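Local coordinates for amine oxidase domain-containing protein (PDB 3NRN), which binds adenosine monophosphate in a Rossmann-type nucleotide site and probably belongs to the flavin-containing amine oxidoreductases, although its substrate and reaction are not established, at residues 66-71 and 394-399; 19-24 and 196-201; 242-247 and 372-377. One frame throughout, in Å; residues are numbered along the deposited sequence.

The three contacts lie around the parallel sheet of the nucleotide-binding domain. Contacts 1 and 2, with centres about 15 Å apart, bring together helices 10-21, 64-72, 188-200 and 388-402, and they meet where I71 O lies 3.3 Å from R21 CZ. Contact 3 joins helix 241-248 to strand 374-376, at one margin of the sheet; its centre is about 20 Å from that of contact 1, which it meets through L375 CD1, 3.7 Å from A399 O. Contacts 2 and 3 do not touch. None reaches the bound AMP: T244, V396 and I199 have their side chains about 8, 10 and 12 Å from it.

Contact 1: residues 66-71 and 394-399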
loop_
_atom_site.group_PDB
_atom_site.type_symbol
_atom_site.label_atom_id
_atom_site.label_comp_id
_atom_site.label_asym_id
_atom_site.label_seq_id
_atom_site.Cartn_x
_atom_site.Cartn_y
_atom_site.Cartn_z
ATOM N N ALA A 66 -2.558 11.063 2.578
ATOM C CA ALA A 66 -2.279 12.246 3.399
ATOM C C ALA A 66 -3.498 13.159 3.407
ATOM O O ALA A 66 -3.885 13.671 4.455
ATOM C CB ALA A 66 -1.081 13.001 2.868
ATOM N N HIS A 67 -4.113 13.349 2.241
ATOM C CA HIS A 67 -5.286 14.213 2.160
ATOM C C HIS A 67 -6.402 13.719 3.071
ATOM O O HIS A 67 -7.012 14.505 3.788
ATOM C CB HIS A 67 -5.824 14.300 0.731
ATOM C CG HIS A 67 -7.019 15.194 0.602
ATOM N ND1 HIS A 67 -6.978 16.534 0.925
ATOM C CD2 HIS A 67 -8.298 14.933 0.242
ATOM C CE1 HIS A 67 -8.181 17.059 0.773
ATOM N NE2 HIS A 67 -9.001 16.109 0.360
ATOM N N LEU A 68 -6.662 12.417 3.032
ATOM C CA LEU A 68 -7.704 11.828 3.852
ATOM C C LEU A 68 -7.403 12.012 5.326
ATOM O O LEU A 68 -8.292 12.327 6.112
ATOM C CB LEU A 68 -7.854 10.334 3.567
ATOM C CG LEU A 68 -8.918 9.867 2.581
ATOM C CD1 LEU A 68 -9.026 8.336 2.678
ATOM C CD2 LEU A 68 -10.261 10.524 2.904
ATOM N N LEU A 69 -6.146 11.800 5.703
ATOM C CA LEU A 69 -5.762 11.962 7.097
ATOM C C LEU A 69 -5.958 13.417 7.526
ATOM O O LEU A 69 -6.429 13.684 8.632
ATOM C CB LEU A 69 -4.308 11.533 7.296
ATOM C CG LEU A 69 -4.074 10.052 6.978
ATOM C CD1 LEU A 69 -2.588 9.751 6.970
ATOM C CD2 LEU A 69 -4.807 9.189 8.009
ATOM N N ARG A 70 -5.612 14.360 6.651
ATOM C CA ARG A 70 -5.780 15.759 6.999
ATOM C C ARG A 70 -7.247 16.119 7.231
ATOM O O ARG A 70 -7.584 16.700 8.257
ATOM C CB ARG A 70 -5.194 16.681 5.921
ATOM C CG ARG A 70 -5.307 18.172 6.285
ATOM C CD ARG A 70 -4.595 19.079 5.287
ATOM N NE ARG A 70 -3.180 18.730 5.164
ATOM C CZ ARG A 70 -2.309 19.378 4.397
ATOM N NH1 ARG A 70 -2.695 20.423 3.676
ATOM N NH2 ARG A 70 -1.047 18.973 4.346
ATOM N N ILE A 71 -8.126 15.763 6.299
ATOM C CA ILE A 71 -9.533 16.115 6.459
ATOM C C ILE A 71 -10.217 15.381 7.609
ATOM O O ILE A 71 -11.253 15.827 8.100
ATOM C CB ILE A 71 -10.329 15.910 5.138
ATOM C CG1 ILE A 71 -10.404 14.428 4.766
ATOM C CG2 ILE A 71 -9.647 16.686 4.011
ATOM C CD1 ILE A 71 -11.344 14.148 3.619
ATOM N N LEU A 394 -7.343 5.901 -2.032
ATOM C CA LEU A 394 -8.073 6.265 -3.242
ATOM C C LEU A 394 -9.334 5.403 -3.350
ATOM O O LEU A 394 -10.376 5.864 -3.793
ATOM C CB LEU A 394 -7.188 6.039 -4.469
ATOM C CG LEU A 394 -7.788 6.324 -5.847
ATOM C CD1 LEU A 394 -8.155 7.795 -5.969
ATOM C CD2 LEU A 394 -6.778 5.941 -6.912
ATOM N N GLY A 395 -9.223 4.144 -2.936
ATOM C CA GLY A 395 -10.357 3.238 -2.986
ATOM C C GLY A 395 -11.420 3.630 -1.979
ATOM O O GLY A 395 -12.617 3.514 -2.243
ATOM N N VAL A 396 -10.984 4.095 -0.815
ATOM C CA VAL A 396 -11.919 4.512 0.218
ATOM C C VAL A 396 -12.688 5.726 -0.287
ATOM O O VAL A 396 -13.898 5.821 -0.094
ATOM C CB VAL A 396 -11.178 4.847 1.537
ATOM C CG1 VAL A 396 -12.134 5.496 2.547
ATOM C CG2 VAL A 396 -10.603 3.569 2.122
HETATM N N MSE A 397 -11.989 6.637 -0.960
HETATM C CA MSE A 397 -12.642 7.830 -1.485
HETATM C C MSE A 397 -13.729 7.424 -2.477
HETATM O O MSE A 397 -14.834 7.956 -2.436
HETATM C CB MSE A 397 -11.642 8.753 -2.194
HETATM C CG MSE A 397 -10.494 9.297 -1.345
HETATM SE SE MSE A 397 -9.412 10.416 -2.330
HETATM C CE MSE A 397 -8.973 11.574 -1.080
ATOM N N LYS A 398 -13.411 6.477 -3.359
ATOM C CA LYS A 398 -14.364 6.019 -4.370
ATOM C C LYS A 398 -15.566 5.332 -3.737
ATOM O O LYS A 398 -16.699 5.524 -4.174
ATOM C CB LYS A 398 -13.682 5.057 -5.352
ATOM C CG LYS A 398 -12.427 5.611 -5.997
ATOM C CD LYS A 398 -12.733 6.674 -7.032
ATOM C CE LYS A 398 -13.351 6.071 -8.288
ATOM N NZ LYS A 398 -13.574 7.105 -9.336
ATOM N N ALA A 399 -15.322 4.515 -2.718
ATOM C CA ALA A 399 -16.416 3.826 -2.046
ATOM C C ALA A 399 -17.337 4.880 -1.442
ATOM O O ALA A 399 -18.555 4.816 -1.604
ATOM C CB ALA A 399 -15.880 2.902 -0.952
#
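The methyl CE of M397, a selenomethionine, reaches in between H67 and L68 of the facing helix. It meets the imidazole of H67 at the ring edge, in the plane of the ring, with CE 3.7 Å from H67 CD2, and the two side chains cross at about a right angle. Against L68 the relation differs: the chains of L68 and M397 slide past one another in opposite directions, and M397 CE comes to 4.0 Å from L68 CG. In H67 a chi1 of -179° carries the ring out beside the carbonyl carbon, and chi2 near 60° turns its CD2 edge toward the methyl, while the M397 chain runs extended through chi2 and bends at chi3 before ending there. The helix axes stay 10.8 Å apart and are inclined at 60°, and side chains, not backbones, make the contact. Here helix 64-72 is joined to helix 388-402, the helix that follows the last strand of the Rossmann-type parallel sheet near the C-terminus. A second, smaller apolar touch lies beside the first, where L68 CD1 approaches V396 CG1 at 4.2 Å. F408, in the loop after helix 388-402, also packs on M397 and on I71, and Y412 stacks its ring on that of H67.

Contact 2: residues 19-24 and 196-201; sequences LARNGH and ERIIME
This is a close apolar contact between the C-terminal ends of two helices, 10-21 and 188-200, on the Rossmann-type nucleotide-binding domain. Helix 10-21 follows the first strand, with a glycine-rich sequence of the GxGxxG kind, consistent with a Rossmann-type site, at the strand-helix junction; the side chain of I199 lies about 12 Å from the bound AMP. The backbones come near, the CA atoms of A20 and I199 being 5.9 Å apart, an approach compatible with the small A20 side chain that is directed at the other helix: A20 CB rests 4.4 Å from I199 CA. The I199 side chain itself points away from segment 19-24, and packs instead on L13 and A17 earlier in helix 10-21 and on I206 of strand 205-207. Next to this pair, R21 and I198 lie side by side and point the same way, so the aliphatic part of the arginine is what touches, its CG standing 4.1 Å from I198 CG2. The R21 chain bends at chi2 and chi3, so the CG methylene lies alongside that methyl while the rest of the arginine turns off.

Helix 10-21 closes just past the contact in a Schellman motif, with G23 as the C-prime residue at positive phi; H24 N bonds L19 O and G23 N bonds A20 O. The imidazole of H24 turns its ND1 edge to the L19 carbonyl, so that L19 O accepts twice, from H24 N and from H24 ND1, the latter at 3.0 Å with the carbonyl oxygen in the ring plane and an N-H...O angle of 147°.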
loop_
_atom_site.group_PDB
_atom_site.type_symbol
_atom_site.label_atom_id
_atom_site.label_comp_id
_atom_site.label_asym_id
_atom_site.label_seq_id
_atom_site.Cartn_x
_atom_site.Cartn_y
_atom_site.Cartn_z
ATOM N N LEU A 19 -16.717 8.167 8.262
ATOM C CA LEU A 19 -18.145 8.058 8.507
ATOM C C LEU A 19 -18.541 8.438 9.933
ATOM O O LEU A 19 -19.597 9.034 10.145
ATOM C CB LEU A 19 -18.616 6.638 8.177
ATOM C CG LEU A 19 -18.500 6.261 6.693
ATOM C CD1 LEU A 19 -18.832 4.789 6.497
ATOM C CD2 LEU A 19 -19.442 7.136 5.860
ATOM N N ALA A 20 -17.702 8.103 10.908
ATOM C CA ALA A 20 -18.002 8.446 12.299
ATOM C C ALA A 20 -17.976 9.964 12.431
ATOM O O ALA A 20 -18.821 10.560 13.103
ATOM C CB ALA A 20 -16.980 7.827 13.226
ATOM N N ARG A 21 -17.004 10.587 11.779
ATOM C CA ARG A 21 -16.878 12.039 11.806
ATOM C C ARG A 21 -18.143 12.673 11.240
ATOM O O ARG A 21 -18.603 13.699 11.740
ATOM C CB ARG A 21 -15.677 12.498 10.977
ATOM C CG ARG A 21 -14.523 13.078 11.786
ATOM C CD ARG A 21 -13.910 14.264 11.047
ATOM N NE ARG A 21 -13.800 14.002 9.608
ATOM C CZ ARG A 21 -14.318 14.777 8.655
ATOM N NH1 ARG A 21 -14.990 15.879 8.972
ATOM N NH2 ARG A 21 -14.174 14.446 7.378
ATOM N N ASN A 22 -18.706 12.065 10.199
ATOM C CA ASN A 22 -19.915 12.604 9.593
ATOM C C ASN A 22 -21.214 12.218 10.302
ATOM O O ASN A 22 -22.283 12.193 9.692
ATOM C CB ASN A 22 -19.995 12.222 8.111
ATOM C CG ASN A 22 -19.050 13.039 7.250
ATOM O OD1 ASN A 22 -17.882 12.689 7.077
ATOM N ND2 ASN A 22 -19.550 14.145 6.718
ATOM N N GLY A 23 -21.117 11.908 11.589
ATOM C CA GLY A 23 -22.308 11.592 12.357
ATOM C C GLY A 23 -22.974 10.243 12.196
ATOM O O GLY A 23 -24.123 10.078 12.603
ATOM N N HIS A 24 -22.285 9.272 11.609
ATOM C CA HIS A 24 -22.891 7.957 11.463
ATOM C C HIS A 24 -22.487 7.085 12.638
ATOM O O HIS A 24 -21.495 7.362 13.310
ATOM C CB HIS A 24 -22.467 7.304 10.149
ATOM C CG HIS A 24 -22.847 8.099 8.942
ATOM N ND1 HIS A 24 -21.987 8.988 8.335
ATOM C CD2 HIS A 24 -24.015 8.182 8.261
ATOM C CE1 HIS A 24 -22.607 9.586 7.335
ATOM N NE2 HIS A 24 -23.839 9.114 7.268
ATOM N N GLU A 196 -8.031 5.380 15.301
ATOM C CA GLU A 196 -8.727 4.770 16.434
ATOM C C GLU A 196 -9.290 5.862 17.346
ATOM O O GLU A 196 -10.427 5.769 17.821
ATOM C CB GLU A 196 -7.769 3.871 17.234
ATOM C CG GLU A 196 -8.334 3.394 18.575
ATOM C CD GLU A 196 -7.420 2.406 19.291
ATOM O OE1 GLU A 196 -6.224 2.705 19.465
ATOM O OE2 GLU A 196 -7.900 1.326 19.685
ATOM N N ARG A 197 -8.491 6.896 17.589
ATOM C CA ARG A 197 -8.930 7.999 18.440
ATOM C C ARG A 197 -10.118 8.725 17.819
ATOM O O ARG A 197 -11.074 9.071 18.509
ATOM C CB ARG A 197 -7.789 9.002 18.651
ATOM C CG ARG A 197 -8.234 10.334 19.265
ATOM C CD ARG A 197 -7.100 11.354 19.292
ATOM N NE ARG A 197 -6.795 11.893 17.967
ATOM C CZ ARG A 197 -7.606 12.687 17.273
ATOM N NH1 ARG A 197 -8.781 13.041 17.774
ATOM N NH2 ARG A 197 -7.242 13.143 16.081
ATOM N N ILE A 198 -10.051 8.955 16.512
ATOM C CA ILE A 198 -11.112 9.667 15.814
ATOM C C ILE A 198 -12.431 8.910 15.842
ATOM O O ILE A 198 -13.502 9.512 15.969
ATOM C CB ILE A 198 -10.711 9.955 14.356
ATOM C CG1 ILE A 198 -9.534 10.933 14.335
ATOM C CG2 ILE A 198 -11.897 10.510 13.584
ATOM C CD1 ILE A 198 -8.862 11.055 12.987
ATOM N N ILE A 199 -12.354 7.593 15.715
ATOM C CA ILE A 199 -13.551 6.762 15.741
ATOM C C ILE A 199 -14.172 6.741 17.142
ATOM O O ILE A 199 -15.390 6.856 17.302
ATOM C CB ILE A 199 -13.224 5.301 15.338
ATOM C CG1 ILE A 199 -12.740 5.255 13.890
ATOM C CG2 ILE A 199 -14.462 4.415 15.492
ATOM C CD1 ILE A 199 -12.297 3.872 13.439
HETATM N N MSE A 200 -13.327 6.597 18.156
HETATM C CA MSE A 200 -13.818 6.537 19.526
HETATM C C MSE A 200 -14.354 7.877 20.021
HETATM O O MSE A 200 -15.283 7.916 20.822
HETATM C CB MSE A 200 -12.716 6.017 20.452
HETATM C CG MSE A 200 -12.226 4.617 20.077
HETATM SE SE MSE A 200 -13.540 3.355 20.114
HETATM C CE MSE A 200 -14.278 3.517 18.531
ATOM N N GLU A 201 -13.787 8.977 19.535
ATOM C CA GLU A 201 -14.255 10.290 19.957
ATOM C C GLU A 201 -15.473 10.731 19.152
ATOM O O GLU A 201 -16.040 11.791 19.395
ATOM C CB GLU A 201 -13.128 11.321 19.836
ATOM C CG GLU A 201 -11.864 10.893 20.568
ATOM C CD GLU A 201 -10.859 12.012 20.755
ATOM O OE1 GLU A 201 -10.753 12.887 19.869
ATOM O OE2 GLU A 201 -10.157 12.001 21.790
#

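Contact 3: residues 242-247 and 372-377; sequences RETVKL and NEVLVV
Chi1 of -58° puts T244 OG1 anti to the carbonyl carbon and CG2 anti to the backbone N, and across from it CG1 of V376 is anti to the backbone N (chi1 171°), which places CG2 anti to the carbonyl carbon. This CG2 methyl of V376 thereby meets both branches of the threonine, lying 4.1 Å from T244 OG1 and 4.1 Å from T244 CG2. The two side chains slide past each other in opposite directions, one coming from the helix and the other from the strand. Two residues earlier in the strand, V374 CG1 approaches T244 CG2 at 4.3 Å, so the threonine methyl spans the two valines that face the helix, while L375 between them points the other way, onto helix 388-402.

Although buried against these methyls, the hydroxyl of T244 has polar partners: OG1 is hydrogen-bonded to S237 OG and to the carbonyl oxygen of G240, just before the helix. W369 packs on T244, and I215 and I217 pack on V374. Helix 241-248 is thus laid over strand 374-376, the outermost strand on one side of the parallel sheet, backbone-bonded to strand 234-237, in the alpha-on-beta layering characteristic of a Rossmann-type domain.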
loop_
_atom_site.group_PDB
_atom_site.type_symbol
_atom_site.label_atom_id
_atom_site.label_comp_id
_atom_site.label_asym_id
_atom_site.label_seq_id
_atom_site.Cartn_x
_atom_site.Cartn_y
_atom_site.Cartn_z
ATOM N N ARG A 242 -12.191 -12.044 -2.154
ATOM C CA ARG A 242 -12.448 -13.468 -1.988
ATOM C C ARG A 242 -13.115 -13.819 -0.665
ATOM O O ARG A 242 -14.100 -14.548 -0.641
ATOM C CB ARG A 242 -11.145 -14.255 -2.139
ATOM C CG ARG A 242 -11.316 -15.759 -1.991
ATOM C CD ARG A 242 -10.112 -16.521 -2.528
ATOM N NE ARG A 242 -9.842 -16.198 -3.927
ATOM C CZ ARG A 242 -8.987 -16.863 -4.699
ATOM N NH1 ARG A 242 -8.313 -17.896 -4.214
ATOM N NH2 ARG A 242 -8.806 -16.496 -5.960
ATOM N N GLU A 243 -12.583 -13.308 0.439
ATOM C CA GLU A 243 -13.170 -13.601 1.744
ATOM C C GLU A 243 -14.561 -12.974 1.884
ATOM O O GLU A 243 -15.470 -13.576 2.449
ATOM C CB GLU A 243 -12.254 -13.086 2.857
ATOM C CG GLU A 243 -12.670 -13.518 4.254
ATOM C CD GLU A 243 -12.739 -15.030 4.411
ATOM O OE1 GLU A 243 -11.835 -15.728 3.900
ATOM O OE2 GLU A 243 -13.693 -15.515 5.054
ATOM N N THR A 244 -14.725 -11.763 1.360
ATOM C CA THR A 244 -16.010 -11.079 1.446
ATOM C C THR A 244 -17.091 -11.849 0.679
ATOM O O THR A 244 -18.235 -11.916 1.116
ATOM C CB THR A 244 -15.899 -9.641 0.921
ATOM O OG1 THR A 244 -14.896 -8.944 1.673
ATOM C CG2 THR A 244 -17.212 -8.912 1.077
ATOM N N VAL A 245 -16.720 -12.429 -0.460
ATOM C CA VAL A 245 -17.653 -13.225 -1.252
ATOM C C VAL A 245 -18.076 -14.426 -0.392
ATOM O O VAL A 245 -19.255 -14.784 -0.328
ATOM C CB VAL A 245 -16.983 -13.724 -2.567
ATOM C CG1 VAL A 245 -17.788 -14.868 -3.176
ATOM C CG2 VAL A 245 -16.886 -12.578 -3.564
ATOM N N LYS A 246 -17.109 -15.029 0.293
ATOM C CA LYS A 246 -17.385 -16.172 1.163
ATOM C C LYS A 246 -18.295 -15.811 2.345
ATOM O O LYS A 246 -19.164 -16.596 2.733
ATOM C CB LYS A 246 -16.074 -16.760 1.694
ATOM C CG LYS A 246 -16.275 -17.864 2.719
ATOM C CD LYS A 246 -14.973 -18.261 3.395
ATOM C CE LYS A 246 -15.208 -19.343 4.442
ATOM N NZ LYS A 246 -13.954 -19.730 5.147
ATOM N N LEU A 247 -18.104 -14.628 2.922
ATOM C CA LEU A 247 -18.920 -14.213 4.062
ATOM C C LEU A 247 -20.347 -13.907 3.656
ATOM O O LEU A 247 -21.292 -14.116 4.419
ATOM C CB LEU A 247 -18.311 -12.979 4.739
ATOM C CG LEU A 247 -16.982 -13.203 5.472
ATOM C CD1 LEU A 247 -16.471 -11.882 6.024
ATOM C CD2 LEU A 247 -17.174 -14.210 6.609
ATOM N N ASN A 372 -24.027 -2.948 -3.537
ATOM C CA ASN A 372 -24.055 -1.562 -3.080
ATOM C C ASN A 372 -24.202 -1.422 -1.561
ATOM O O ASN A 372 -23.749 -0.434 -0.981
ATOM C CB ASN A 372 -25.208 -0.806 -3.752
ATOM C CG ASN A 372 -25.186 -0.920 -5.270
ATOM O OD1 ASN A 372 -24.132 -0.829 -5.897
ATOM N ND2 ASN A 372 -26.356 -1.102 -5.863
ATOM N N GLU A 373 -24.851 -2.395 -0.925
ATOM C CA GLU A 373 -25.059 -2.363 0.525
ATOM C C GLU A 373 -23.791 -2.799 1.244
ATOM O O GLU A 373 -23.599 -2.512 2.427
ATOM C CB GLU A 373 -26.222 -3.279 0.938
ATOM C CG GLU A 373 -26.062 -4.746 0.549
ATOM C CD GLU A 373 -26.608 -5.062 -0.846
ATOM O OE1 GLU A 373 -26.136 -4.462 -1.837
ATOM O OE2 GLU A 373 -27.515 -5.917 -0.948
ATOM N N VAL A 374 -22.941 -3.518 0.521
ATOM C CA VAL A 374 -21.668 -3.972 1.061
ATOM C C VAL A 374 -20.617 -3.581 0.047
ATOM O O VAL A 374 -20.762 -3.880 -1.140
ATOM C CB VAL A 374 -21.606 -5.511 1.231
ATOM C CG1 VAL A 374 -20.248 -5.910 1.781
ATOM C CG2 VAL A 374 -22.713 -5.982 2.154
ATOM N N LEU A 375 -19.573 -2.903 0.513
ATOM C CA LEU A 375 -18.480 -2.483 -0.356
ATOM C C LEU A 375 -17.163 -2.982 0.203
ATOM O O LEU A 375 -17.041 -3.246 1.395
ATOM C CB LEU A 375 -18.426 -0.958 -0.483
ATOM C CG LEU A 375 -19.635 -0.245 -1.089
ATOM C CD1 LEU A 375 -19.296 1.230 -1.249
ATOM C CD2 LEU A 375 -20.005 -0.867 -2.443
ATOM N N VAL A 376 -16.175 -3.101 -0.667
ATOM C CA VAL A 376 -14.857 -3.581 -0.276
ATOM C C VAL A 376 -13.820 -2.462 -0.331
ATOM O O VAL A 376 -13.781 -1.699 -1.296
ATOM C CB VAL A 376 -14.404 -4.731 -1.224
ATOM C CG1 VAL A 376 -12.937 -5.099 -0.971
ATOM C CG2 VAL A 376 -15.293 -5.943 -1.024
ATOM N N VAL A 377 -13.001 -2.344 0.712
ATOM C CA VAL A 377 -11.926 -1.350 0.721
ATOM C C VAL A 377 -10.676 -2.069 1.196
ATOM O O VAL A 377 -10.775 -3.164 1.763
ATOM C CB VAL A 377 -12.207 -0.132 1.657
ATOM C CG1 VAL A 377 -13.467 0.593 1.201
ATOM C CG2 VAL A 377 -12.326 -0.585 3.119
#